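Local coordinates for protein alginate lyase (Bacteroides ovatus, PDB 3NNB) that probably depolymerises the polysaccharide alginate by beta-elimination, within a largely helical (alpha/alpha) scaffold, at residues A107-G112 against N372-L377; D241-T246 against S293-D298; K253-Q258 against R308-A313; L230-L235 against C289-T294. All coordinates share one frame; numbering follows the deposited sequence.

Contacts 1 and 4 are buried, whereas contacts 2 and 3 are only partly so, each lying about 19 Å from the centre of the chain. Contact 1 closes the longest loop, and the other three are nested inside it. Contacts 2 and 3 both use helix 240-258, one in its first half and one at its C-terminal end. Contacts 2 and 4 have centres about 6 Å apart and share Ser293 and Thr294. The chemistry follows the place: contact 1 rests on a charged hydrogen bond, contact 4 on methyl groups between helices, contact 2 on a selenium-containing side chain over a turn, and contact 3 on an arginine laid along a phenylalanine, with leucine on isoleucine behind it.

Contact 1: A107-G112 against N372-L377; sequences AVTTLG and NKRIHL
Arg374 spans the gap to Thr110 with its side chain alone, since even the nearest CA atoms, those of these two residues, are 9.6 Å apart. Its CG lies anti to the backbone N (chi1 -165°), which sends the chain out toward helix 98-118, and a bend at chi3 turns the guanidinium so that both terminal nitrogens face one oxygen. Arg374 NH2 donates to Thr110 OG1 at 2.9 Å, with an N-H...O angle of 148° and the oxygen tilted 17° from the guanidinium plane; Arg374 NH1 adds a weak bond to the same Thr110 OG1 at 3.3 Å. That hydroxyl is also bonded to Lys106 O, one helical turn earlier. The contact joins helix 98-118 to the C-terminal part of the chain, in a largely helical fold consistent with the family's six-hairpin clan. Asp36 of helix 27-41 forms a salt bridge with Arg374 NH2, so a single nitrogen serves two partners. Replacing this arginine with a leucine would probably leave Asp36 without this countercharge and Thr110 OG1 without these two donors. Thr109 contributes less: its CG2 lies 4.3 Å from Arg374 NH1, at the guanidinium edge, while its hydroxyl bonds to Ser105 O.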
loop_
_atom_site.group_PDB
_atom_site.type_symbol
_atom_site.label_atom_id
_atom_site.label_comp_id
_atom_site.label_asym_id
_atom_site.label_seq_id
_atom_site.Cartn_x
_atom_site.Cartn_y
_atom_site.Cartn_z
ATOM N N ALA A 107 9.446 -8.035 -3.039
ATOM C CA ALA A 107 10.202 -8.868 -4.004
ATOM C C ALA A 107 9.381 -9.201 -5.243
ATOM O O ALA A 107 9.870 -9.130 -6.364
ATOM C CB ALA A 107 10.715 -10.171 -3.315
ATOM N N VAL A 108 8.124 -9.556 -5.059
ATOM C CA VAL A 108 7.275 -9.913 -6.182
ATOM C C VAL A 108 7.044 -8.693 -7.050
ATOM O O VAL A 108 7.055 -8.795 -8.281
ATOM C CB VAL A 108 5.948 -10.519 -5.691
ATOM C CG1 VAL A 108 4.930 -10.568 -6.817
ATOM C CG2 VAL A 108 6.222 -11.959 -5.078
ATOM N N THR A 109 6.847 -7.540 -6.398
ATOM C CA THR A 109 6.664 -6.266 -7.112
ATOM C C THR A 109 7.930 -5.906 -7.920
ATOM O O THR A 109 7.849 -5.602 -9.127
ATOM C CB THR A 109 6.183 -5.152 -6.170
ATOM O OG1 THR A 109 4.853 -5.489 -5.726
ATOM C CG2 THR A 109 6.156 -3.794 -6.858
ATOM N N THR A 110 9.091 -5.953 -7.278
ATOM C CA THR A 110 10.367 -5.713 -7.935
ATOM C C THR A 110 10.553 -6.646 -9.148
ATOM O O THR A 110 10.945 -6.205 -10.258
ATOM C CB THR A 110 11.532 -5.923 -6.935
ATOM O OG1 THR A 110 11.428 -4.953 -5.880
ATOM C CG2 THR A 110 12.899 -5.823 -7.596
ATOM N N LEU A 111 10.332 -7.942 -8.927
ATOM C CA LEU A 111 10.543 -8.949 -9.950
ATOM C C LEU A 111 9.580 -8.819 -11.109
ATOM O O LEU A 111 9.967 -8.990 -12.260
ATOM C CB LEU A 111 10.519 -10.368 -9.366
ATOM C CG LEU A 111 11.746 -10.610 -8.430
ATOM C CD1 LEU A 111 11.433 -11.792 -7.452
ATOM C CD2 LEU A 111 13.092 -10.832 -9.233
ATOM N N GLY A 112 8.306 -8.535 -10.833
ATOM C CA GLY A 112 7.337 -8.381 -11.877
ATOM C C GLY A 112 7.657 -7.157 -12.735
ATOM O O GLY A 112 7.596 -7.213 -13.962
ATOM N N ASN A 372 17.924 7.716 -10.618
ATOM C CA ASN A 372 17.818 6.256 -10.674
ATOM C C ASN A 372 16.711 5.649 -9.748
ATOM O O ASN A 372 16.520 4.446 -9.741
ATOM C CB ASN A 372 19.164 5.594 -10.345
ATOM C CG ASN A 372 19.516 5.778 -8.871
ATOM O OD1 ASN A 372 19.443 6.899 -8.383
ATOM N ND2 ASN A 372 19.809 4.700 -8.157
ATOM N N LYS A 373 15.989 6.467 -8.989
ATOM C CA LYS A 373 14.951 5.943 -8.096
ATOM C C LYS A 373 13.780 5.443 -8.914
ATOM O O LYS A 373 13.394 6.022 -9.927
ATOM C CB LYS A 373 14.458 7.035 -7.130
ATOM C CG LYS A 373 15.506 7.515 -6.114
ATOM C CD LYS A 373 16.145 6.389 -5.310
ATOM C CE LYS A 373 17.076 6.929 -4.207
ATOM N NZ LYS A 373 17.746 5.841 -3.426
ATOM N N ARG A 374 13.253 4.310 -8.484
ATOM C CA ARG A 374 12.167 3.624 -9.171
ATOM C C ARG A 374 10.947 4.474 -9.419
ATOM O O ARG A 374 10.247 4.265 -10.395
ATOM C CB ARG A 374 11.772 2.383 -8.375
ATOM C CG ARG A 374 10.937 1.427 -9.164
ATOM C CD ARG A 374 10.403 0.303 -8.280
ATOM N NE ARG A 374 11.502 -0.507 -7.772
ATOM C CZ ARG A 374 11.340 -1.613 -7.034
ATOM N NH1 ARG A 374 10.110 -2.036 -6.734
ATOM N NH2 ARG A 374 12.399 -2.285 -6.643
ATOM N N ILE A 375 10.666 5.429 -8.546
ATOM C CA ILE A 375 9.451 6.208 -8.642
ATOM C C ILE A 375 9.400 7.005 -9.966
ATOM O O ILE A 375 8.333 7.261 -10.490
ATOM C CB ILE A 375 9.277 7.113 -7.384
ATOM C CG1 ILE A 375 7.865 7.632 -7.308
ATOM C CG2 ILE A 375 10.349 8.210 -7.368
ATOM C CD1 ILE A 375 7.473 8.045 -5.883
ATOM N N HIS A 376 10.560 7.304 -10.551
ATOM C CA HIS A 376 10.588 7.975 -11.847
ATOM C C HIS A 376 9.960 7.146 -12.972
ATOM O O HIS A 376 9.435 7.673 -13.972
ATOM C CB HIS A 376 12.017 8.352 -12.237
ATOM C CG HIS A 376 12.633 9.421 -11.400
ATOM N ND1 HIS A 376 12.270 10.757 -11.499
ATOM C CD2 HIS A 376 13.618 9.360 -10.477
ATOM C CE1 HIS A 376 13.035 11.468 -10.686
ATOM N NE2 HIS A 376 13.847 10.642 -10.042
ATOM N N LEU A 377 9.996 5.830 -12.817
ATOM C CA LEU A 377 9.423 4.928 -13.776
ATOM C C LEU A 377 7.898 4.748 -13.586
ATOM O O LEU A 377 7.159 4.604 -14.550
ATOM C CB LEU A 377 10.087 3.542 -13.636
ATOM C CG LEU A 377 11.593 3.393 -13.858
ATOM C CD1 LEU A 377 12.070 1.965 -13.574
ATOM C CD2 LEU A 377 12.011 3.842 -15.306
#

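Contact 2: D241-T246 against S293-D298; sequences DLAMKT and STLGQD
Met244, modelled as selenomethionine, reaches from helix 240-258 to Leu295 and Gln297, which flank the glycine of a Schellman motif. That motif ends helix 274-293: Gly296, with phi 70°, is its C-prime residue, Gly296 N bonds to Ser293 O at 3.1 Å, and Gln297 N returns to Ala292 O. Ser293 to Gly296 also form a type I turn.

Apolar contacts come first. Met244 leaves its helix with CG anti to the backbone N, and bends at chi2 and chi3 swing the terminal methyl toward the loop, where Met244 CE meets Leu295 CD1 at 4.0 Å. Ala243 CB approaches the same methyl, Leu295 CD1, more loosely at 4.5 Å. Leu295 also touches Gln240 and Ile247, so its isobutyl group rests on the face of helix 240-258 that also presents Ala243.

The second kind is selenium against amide. Met244 SE lies 3.6 Å from Gln297 CD and 3.7 Å from Gln297 NE2, the two side chains crossing at about a right angle. Met244 was deposited in two conformers, and this account holds for one of them.

No hydrogen bond joins the two segments, although Gln297 OE1 has a weak one to Gln248, further along helix 240-258. The other amide atom, Gln297 NE2, folds back to Leu295 O at 3.2 Å, nearly straight at 169° and approaching from above the carbonyl plane.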
loop_
_atom_site.group_PDB
_atom_site.type_symbol
_atom_site.label_atom_id
_atom_site.label_comp_id
_atom_site.label_asym_id
_atom_site.label_seq_id
_atom_site.Cartn_x
_atom_site.Cartn_y
_atom_site.Cartn_z
ATOM N N ASP A 241 -18.692 -5.477 -10.082
ATOM C CA ASP A 241 -19.826 -4.832 -9.440
ATOM C C ASP A 241 -19.499 -4.386 -8.032
ATOM O O ASP A 241 -19.880 -3.289 -7.644
ATOM C CB ASP A 241 -21.084 -5.722 -9.433
ATOM C CG ASP A 241 -21.711 -5.893 -10.824
ATOM O OD1 ASP A 241 -21.342 -5.196 -11.806
ATOM O OD2 ASP A 241 -22.588 -6.769 -10.928
ATOM N N LEU A 242 -18.804 -5.226 -7.253
ATOM C CA LEU A 242 -18.416 -4.849 -5.902
ATOM C C LEU A 242 -17.451 -3.661 -5.945
ATOM O O LEU A 242 -17.535 -2.772 -5.103
ATOM C CB LEU A 242 -17.729 -6.013 -5.161
ATOM C CG LEU A 242 -17.226 -5.772 -3.728
ATOM C CD1 LEU A 242 -18.272 -5.221 -2.735
ATOM C CD2 LEU A 242 -16.640 -7.113 -3.141
ATOM N N ALA A 243 -16.520 -3.666 -6.893
ATOM C CA ALA A 243 -15.588 -2.550 -7.071
ATOM C C ALA A 243 -16.346 -1.270 -7.389
ATOM O O ALA A 243 -16.108 -0.233 -6.761
ATOM C CB ALA A 243 -14.566 -2.841 -8.170
HETATM N N MSE A 244 -17.294 -1.349 -8.339
HETATM C CA MSE A 244 -18.107 -0.178 -8.710
HETATM C C MSE A 244 -18.884 0.397 -7.512
HETATM O O MSE A 244 -18.897 1.628 -7.301
HETATM C CB MSE A 244 -19.052 -0.548 -9.876
HETATM C CG MSE A 244 -19.661 0.620 -10.606
HETATM SE SE MSE A 244 -18.349 1.587 -11.658
HETATM C CE MSE A 244 -17.935 0.253 -13.007
ATOM N N LYS A 245 -19.509 -0.469 -6.736
ATOM C CA LYS A 245 -20.268 -0.047 -5.569
ATOM C C LYS A 245 -19.373 0.687 -4.566
ATOM O O LYS A 245 -19.738 1.724 -4.046
ATOM C CB LYS A 245 -20.929 -1.236 -4.889
ATOM C CG LYS A 245 -21.494 -0.927 -3.519
ATOM C CD LYS A 245 -22.010 -2.191 -2.839
ATOM C CE LYS A 245 -22.957 -1.858 -1.694
ATOM N NZ LYS A 245 -22.269 -1.180 -0.556
ATOM N N THR A 246 -18.207 0.105 -4.288
ATOM C CA THR A 246 -17.282 0.644 -3.294
ATOM C C THR A 246 -16.772 2.013 -3.766
ATOM O O THR A 246 -16.663 2.960 -2.989
ATOM C CB THR A 246 -16.136 -0.360 -3.036
ATOM O OG1 THR A 246 -16.705 -1.625 -2.701
ATOM C CG2 THR A 246 -15.225 0.116 -1.873
ATOM N N SER A 293 -10.327 5.618 -12.165
ATOM C CA SER A 293 -10.200 6.173 -13.525
ATOM C C SER A 293 -10.276 5.061 -14.561
ATOM O O SER A 293 -10.712 5.253 -15.712
ATOM C CB SER A 293 -8.879 6.937 -13.699
ATOM O OG SER A 293 -7.769 6.057 -13.718
ATOM N N THR A 294 -9.791 3.887 -14.190
ATOM C CA THR A 294 -9.806 2.759 -15.146
ATOM C C THR A 294 -11.239 2.274 -15.435
ATOM O O THR A 294 -11.465 1.592 -16.448
ATOM C CB THR A 294 -8.924 1.584 -14.689
ATOM O OG1 THR A 294 -9.517 0.858 -13.609
ATOM C CG2 THR A 294 -7.493 2.042 -14.365
ATOM N N LEU A 295 -12.182 2.594 -14.552
ATOM C CA LEU A 295 -13.564 2.277 -14.711
ATOM C C LEU A 295 -14.371 3.539 -15.102
ATOM O O LEU A 295 -15.574 3.500 -15.058
ATOM C CB LEU A 295 -14.126 1.687 -13.414
ATOM C CG LEU A 295 -13.494 0.414 -12.857
ATOM C CD1 LEU A 295 -14.225 -0.017 -11.594
ATOM C CD2 LEU A 295 -13.499 -0.673 -13.894
ATOM N N GLY A 296 -13.700 4.632 -15.433
ATOM C CA GLY A 296 -14.371 5.868 -15.823
ATOM C C GLY A 296 -15.110 6.605 -14.728
ATOM O O GLY A 296 -16.003 7.406 -14.998
ATOM N N GLN A 297 -14.724 6.346 -13.479
ATOM C CA GLN A 297 -15.302 6.978 -12.312
ATOM C C GLN A 297 -14.391 8.099 -11.790
ATOM O O GLN A 297 -13.201 7.895 -11.518
ATOM C CB GLN A 297 -15.568 5.954 -11.209
ATOM C CG GLN A 297 -16.364 4.726 -11.673
ATOM C CD GLN A 297 -17.723 5.112 -12.201
ATOM O OE1 GLN A 297 -18.506 5.721 -11.481
ATOM N NE2 GLN A 297 -17.989 4.818 -13.489
ATOM N N ASP A 298 -14.932 9.305 -11.714
ATOM C CA ASP A 298 -14.121 10.477 -11.367
ATOM C C ASP A 298 -14.188 10.698 -9.851
ATOM O O ASP A 298 -14.967 11.499 -9.369
ATOM C CB ASP A 298 -14.634 11.705 -12.102
ATOM C CG ASP A 298 -13.715 12.904 -11.935
ATOM O OD1 ASP A 298 -12.769 12.855 -11.089
ATOM O OD2 ASP A 298 -13.939 13.910 -12.629
#

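Contact 3: K253-Q258 against R308-A313; sequences KRLFAQ and RSITAA
Arg308 lies against Phe256, in the last turn of helix 240-258, along most of its length, and its CA is 5.7 Å from that of Phe256. Starting at the backbone, Arg308 CB lies 4.1 Å from Phe256 CD1. From CG to NE the chain is extended, which carries Arg308 CD to 3.3 Å from Phe256 O, the closest approach of the two segments. Arg308 NE then forms a salt bridge with Asp306, its strongest polar partner. Rotation about the CD-NE bond (chi4 -106°) turns the guanidinium, its plane 59° from that of the Phe256 ring. At the tip, Arg308 NH1 is hydrogen-bonded to Ile259 O, just past the helix, and has a long, weak ion pair with Glu260. A positive charge beside these C-terminal carbonyls probably suits the partial negative charge of the helix end. An alanine here would strip away the guanidinium, and Asp306 and Ile259 O would probably both be left without this partner.

The Arg308 carbonyl also takes part, its O lying 3.5 Å from Phe256 CE1. Deeper in, Leu255 CD2 packs on Ile310 CG1 at 4.0 Å, and both side chains touch Met285 of helix 274-293. The neighbouring Ser309 faces away, and its OG accepts from Ala312 N at 3.0 Å, with an N-H...O angle of 155°. The C-terminal turn of one helix is therefore packed against the N-cap of another, helix 310-317, whose first turn is closed by a classical serine capping bond.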
loop_
_atom_site.group_PDB
_atom_site.type_symbol
_atom_site.label_atom_id
_atom_site.label_comp_id
_atom_site.label_asym_id
_atom_site.label_seq_id
_atom_site.Cartn_x
_atom_site.Cartn_y
_atom_site.Cartn_z
ATOM N N LYS A 253 -18.570 8.281 1.990
ATOM C CA LYS A 253 -18.170 7.459 3.122
ATOM C C LYS A 253 -16.800 7.827 3.679
ATOM O O LYS A 253 -16.592 7.787 4.914
ATOM C CB LYS A 253 -18.168 5.987 2.728
ATOM C CG LYS A 253 -18.036 5.022 3.895
ATOM C CD LYS A 253 -18.076 3.543 3.419
ATOM C CE LYS A 253 -19.382 3.150 2.777
ATOM N NZ LYS A 253 -20.536 3.376 3.713
ATOM N N ARG A 254 -15.898 8.227 2.781
ATOM C CA ARG A 254 -14.481 8.416 3.142
ATOM C C ARG A 254 -14.011 9.866 2.939
ATOM O O ARG A 254 -13.586 10.519 3.878
ATOM C CB ARG A 254 -13.563 7.461 2.371
ATOM C CG ARG A 254 -13.962 6.004 2.468
ATOM C CD ARG A 254 -14.015 5.470 3.905
ATOM N NE ARG A 254 -14.456 4.077 3.889
ATOM C CZ ARG A 254 -14.635 3.327 4.969
ATOM N NH1 ARG A 254 -14.497 3.832 6.176
ATOM N NH2 ARG A 254 -14.965 2.063 4.824
ATOM N N LEU A 255 -14.114 10.393 1.721
ATOM C CA LEU A 255 -13.551 11.712 1.468
ATOM C C LEU A 255 -14.246 12.802 2.268
ATOM O O LEU A 255 -13.606 13.654 2.857
ATOM C CB LEU A 255 -13.616 12.095 -0.030
ATOM C CG LEU A 255 -12.825 11.170 -0.960
ATOM C CD1 LEU A 255 -13.010 11.602 -2.400
ATOM C CD2 LEU A 255 -11.311 11.044 -0.585
ATOM N N PHE A 256 -15.577 12.811 2.248
ATOM C CA PHE A 256 -16.290 13.940 2.856
ATOM C C PHE A 256 -16.351 13.779 4.382
ATOM O O PHE A 256 -16.641 14.748 5.107
ATOM C CB PHE A 256 -17.698 14.118 2.265
ATOM C CG PHE A 256 -17.744 14.255 0.747
ATOM C CD1 PHE A 256 -16.647 14.682 0.002
ATOM C CD2 PHE A 256 -18.919 13.945 0.059
ATOM C CE1 PHE A 256 -16.704 14.783 -1.396
ATOM C CE2 PHE A 256 -18.970 14.061 -1.342
ATOM C CZ PHE A 256 -17.883 14.474 -2.044
ATOM N N ALA A 257 -16.118 12.566 4.857
ATOM C CA ALA A 257 -16.079 12.291 6.277
ATOM C C ALA A 257 -14.731 12.758 6.870
ATOM O O ALA A 257 -14.702 13.299 7.971
ATOM C CB ALA A 257 -16.282 10.806 6.532
ATOM N N GLN A 258 -13.651 12.488 6.159
ATOM C CA GLN A 258 -12.258 12.618 6.657
ATOM C C GLN A 258 -11.533 13.919 6.291
ATOM O O GLN A 258 -10.510 14.231 6.912
ATOM C CB GLN A 258 -11.406 11.426 6.204
ATOM C CG GLN A 258 -11.951 10.092 6.677
ATOM C CD GLN A 258 -11.016 8.934 6.498
ATOM O OE1 GLN A 258 -9.771 9.085 6.414
ATOM N NE2 GLN A 258 -11.613 7.725 6.453
ATOM N N ARG A 308 -15.442 20.019 0.543
ATOM C CA ARG A 308 -14.494 18.947 0.900
ATOM C C ARG A 308 -14.128 18.197 -0.371
ATOM O O ARG A 308 -15.011 17.799 -1.159
ATOM C CB ARG A 308 -15.126 18.016 1.899
ATOM C CG ARG A 308 -15.667 18.726 3.149
ATOM C CD ARG A 308 -16.570 17.838 3.917
ATOM N NE ARG A 308 -17.274 18.540 5.002
ATOM C CZ ARG A 308 -17.001 18.412 6.292
ATOM N NH1 ARG A 308 -16.018 17.620 6.749
ATOM N NH2 ARG A 308 -17.711 19.108 7.161
ATOM N N SER A 309 -12.826 17.991 -0.567
ATOM C CA SER A 309 -12.351 17.307 -1.757
ATOM C C SER A 309 -10.887 16.931 -1.613
ATOM O O SER A 309 -10.179 17.458 -0.742
ATOM C CB SER A 309 -12.501 18.249 -2.967
ATOM O OG SER A 309 -11.571 19.330 -2.921
ATOM N N ILE A 310 -10.403 16.064 -2.496
ATOM C CA ILE A 310 -8.963 15.798 -2.577
ATOM C C ILE A 310 -8.163 17.061 -2.889
ATOM O O ILE A 310 -7.086 17.297 -2.317
ATOM C CB ILE A 310 -8.675 14.672 -3.589
ATOM C CG1 ILE A 310 -9.278 13.344 -3.079
ATOM C CG2 ILE A 310 -7.151 14.573 -3.857
ATOM C CD1 ILE A 310 -9.260 12.200 -4.133
ATOM N N THR A 311 -8.705 17.939 -3.744
ATOM C CA THR A 311 -8.038 19.199 -4.018
ATOM C C THR A 311 -7.875 20.023 -2.723
ATOM O O THR A 311 -6.817 20.575 -2.480
ATOM C CB THR A 311 -8.813 20.031 -5.069
ATOM O OG1 THR A 311 -8.824 19.311 -6.319
ATOM C CG2 THR A 311 -8.149 21.414 -5.267
ATOM N N ALA A 312 -8.897 20.063 -1.884
ATOM C CA ALA A 312 -8.797 20.826 -0.643
ATOM C C ALA A 312 -7.715 20.234 0.245
ATOM O O ALA A 312 -6.892 20.951 0.809
ATOM C CB ALA A 312 -10.106 20.863 0.076
ATOM N N ALA A 313 -7.670 18.913 0.277
ATOM C CA ALA A 313 -6.686 18.232 1.113
ATOM C C ALA A 313 -5.248 18.535 0.631
ATOM O O ALA A 313 -4.327 18.681 1.431
ATOM C CB ALA A 313 -6.986 16.705 1.172
#

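Contact 4: L230-L235 against C289-T294; sequences LTAYAL and CSIAST
Thr294 OG1 donates to Ile291 O at 2.7 Å, in the plane of that carbonyl, and is also hydrogen-bonded to Arg7 NH1. The first bond is made to the backbone of the residue that carries the interhelical contact. Ile291 supplies nearly all of its helix's share, and its two branches do separate work. With CG1 anti to the carbonyl carbon (chi1 -63°) and CG2 anti to the backbone N, the branches diverge over different residues of helix 221-236. Ile291 CG2 meets Thr231 CG2 at 3.7 Å and Leu235 CD1 at 3.4 Å, the latter closer than carbons usually stand, so packing here is probably tight. Ile291 CD1, on the other branch, reaches Ala232 CB at 4.1 Å. Thr231 uses only its methyl here; its hydroxyl is bonded to Asp227 O within its own helix. The axes of 230-235 and 289-293 are 10.7 Å apart at their closest, their N-to-C directions inclined by 35°. This apolar helix-helix packing lies inside a largely helical fold consistent with the (alpha/alpha) six-hairpin clan: helix 240-258 abuts Thr231 through Thr246 and Ile247 and Leu235 through Ala243, while Thr172 of helix 171-180 touches Ala232.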
loop_
_atom_site.group_PDB
_atom_site.type_symbol
_atom_site.label_atom_id
_atom_site.label_comp_id
_atom_site.label_asym_id
_atom_site.label_seq_id
_atom_site.Cartn_x
_atom_site.Cartn_y
_atom_site.Cartn_z
ATOM N N LEU A 230 -10.395 -3.323 -0.811
ATOM C CA LEU A 230 -11.569 -4.104 -1.250
ATOM C C LEU A 230 -11.793 -3.929 -2.768
ATOM O O LEU A 230 -12.048 -4.896 -3.511
ATOM C CB LEU A 230 -12.815 -3.709 -0.459
ATOM C CG LEU A 230 -14.055 -4.582 -0.726
ATOM C CD1 LEU A 230 -13.863 -5.976 -0.108
ATOM C CD2 LEU A 230 -15.311 -3.867 -0.147
ATOM N N THR A 231 -11.647 -2.693 -3.229
ATOM C CA THR A 231 -11.881 -2.353 -4.644
ATOM C C THR A 231 -10.862 -3.067 -5.528
ATOM O O THR A 231 -11.220 -3.718 -6.510
ATOM C CB THR A 231 -11.864 -0.867 -4.852
ATOM O OG1 THR A 231 -12.893 -0.266 -4.058
ATOM C CG2 THR A 231 -12.135 -0.509 -6.342
ATOM N N ALA A 232 -9.578 -2.948 -5.173
ATOM C CA ALA A 232 -8.533 -3.574 -5.963
ATOM C C ALA A 232 -8.687 -5.108 -5.990
ATOM O O ALA A 232 -8.493 -5.733 -7.049
ATOM C CB ALA A 232 -7.163 -3.226 -5.376
ATOM N N TYR A 233 -8.991 -5.722 -4.840
ATOM C CA TYR A 233 -9.068 -7.200 -4.773
ATOM C C TYR A 233 -10.327 -7.673 -5.500
ATOM O O TYR A 233 -10.298 -8.702 -6.178
ATOM C CB TYR A 233 -9.004 -7.726 -3.347
ATOM C CG TYR A 233 -7.800 -7.199 -2.592
ATOM C CD1 TYR A 233 -6.694 -6.743 -3.245
ATOM C CD2 TYR A 233 -7.805 -7.108 -1.192
ATOM C CE1 TYR A 233 -5.598 -6.194 -2.530
ATOM C CE2 TYR A 233 -6.746 -6.630 -0.500
ATOM C CZ TYR A 233 -5.642 -6.132 -1.157
ATOM O OH TYR A 233 -4.605 -5.546 -0.453
ATOM N N ALA A 234 -11.398 -6.884 -5.410
ATOM C CA ALA A 234 -12.621 -7.189 -6.164
ATOM C C ALA A 234 -12.319 -7.210 -7.663
ATOM O O ALA A 234 -12.731 -8.136 -8.372
ATOM C CB ALA A 234 -13.753 -6.151 -5.824
ATOM N N LEU A 235 -11.579 -6.210 -8.160
ATOM C CA LEU A 235 -11.286 -6.134 -9.600
ATOM C C LEU A 235 -10.406 -7.306 -10.003
ATOM O O LEU A 235 -10.659 -7.924 -11.046
ATOM C CB LEU A 235 -10.599 -4.821 -9.994
ATOM C CG LEU A 235 -11.543 -3.627 -9.978
ATOM C CD1 LEU A 235 -10.761 -2.307 -10.073
ATOM C CD2 LEU A 235 -12.519 -3.743 -11.180
ATOM N N CYS A 289 -8.216 7.080 -6.793
ATOM C CA CYS A 289 -8.479 7.858 -8.023
ATOM C C CYS A 289 -7.963 7.094 -9.238
ATOM O O CYS A 289 -8.628 7.062 -10.279
ATOM C CB CYS A 289 -7.768 9.214 -7.961
ATOM S SG CYS A 289 -8.473 10.364 -6.751
ATOM N N SER A 290 -6.770 6.485 -9.105
ATOM C CA SER A 290 -6.165 5.724 -10.202
ATOM C C SER A 290 -7.021 4.512 -10.564
ATOM O O SER A 290 -7.397 4.328 -11.732
ATOM C CB SER A 290 -4.733 5.300 -9.843
ATOM O OG SER A 290 -3.937 6.458 -9.620
ATOM N N ILE A 291 -7.390 3.704 -9.556
ATOM C CA ILE A 291 -8.264 2.553 -9.802
ATOM C C ILE A 291 -9.575 2.978 -10.447
ATOM O O ILE A 291 -9.985 2.419 -11.478
ATOM C CB ILE A 291 -8.580 1.803 -8.517
ATOM C CG1 ILE A 291 -7.286 1.240 -7.943
ATOM C CG2 ILE A 291 -9.579 0.649 -8.773
ATOM C CD1 ILE A 291 -7.459 0.740 -6.477
ATOM N N ALA A 292 -10.206 4.004 -9.870
ATOM C CA ALA A 292 -11.490 4.505 -10.346
ATOM C C ALA A 292 -11.422 4.992 -11.787
ATOM O O ALA A 292 -12.371 4.799 -12.568
ATOM C CB ALA A 292 -11.975 5.603 -9.397
ATOM N N SER A 293 -10.327 5.618 -12.165
ATOM C CA SER A 293 -10.200 6.173 -13.525
ATOM C C SER A 293 -10.276 5.061 -14.561
ATOM O O SER A 293 -10.712 5.253 -15.712
ATOM C CB SER A 293 -8.879 6.937 -13.699
ATOM O OG SER A 293 -7.769 6.057 -13.718
ATOM N N THR A 294 -9.791 3.887 -14.190
ATOM C CA THR A 294 -9.806 2.759 -15.146
ATOM C C THR A 294 -11.239 2.274 -15.435
ATOM O O THR A 294 -11.465 1.592 -16.448
ATOM C CB THR A 294 -8.924 1.584 -14.689
ATOM O OG1 THR A 294 -9.517 0.858 -13.609
ATOM C CG2 THR A 294 -7.493 2.042 -14.365
#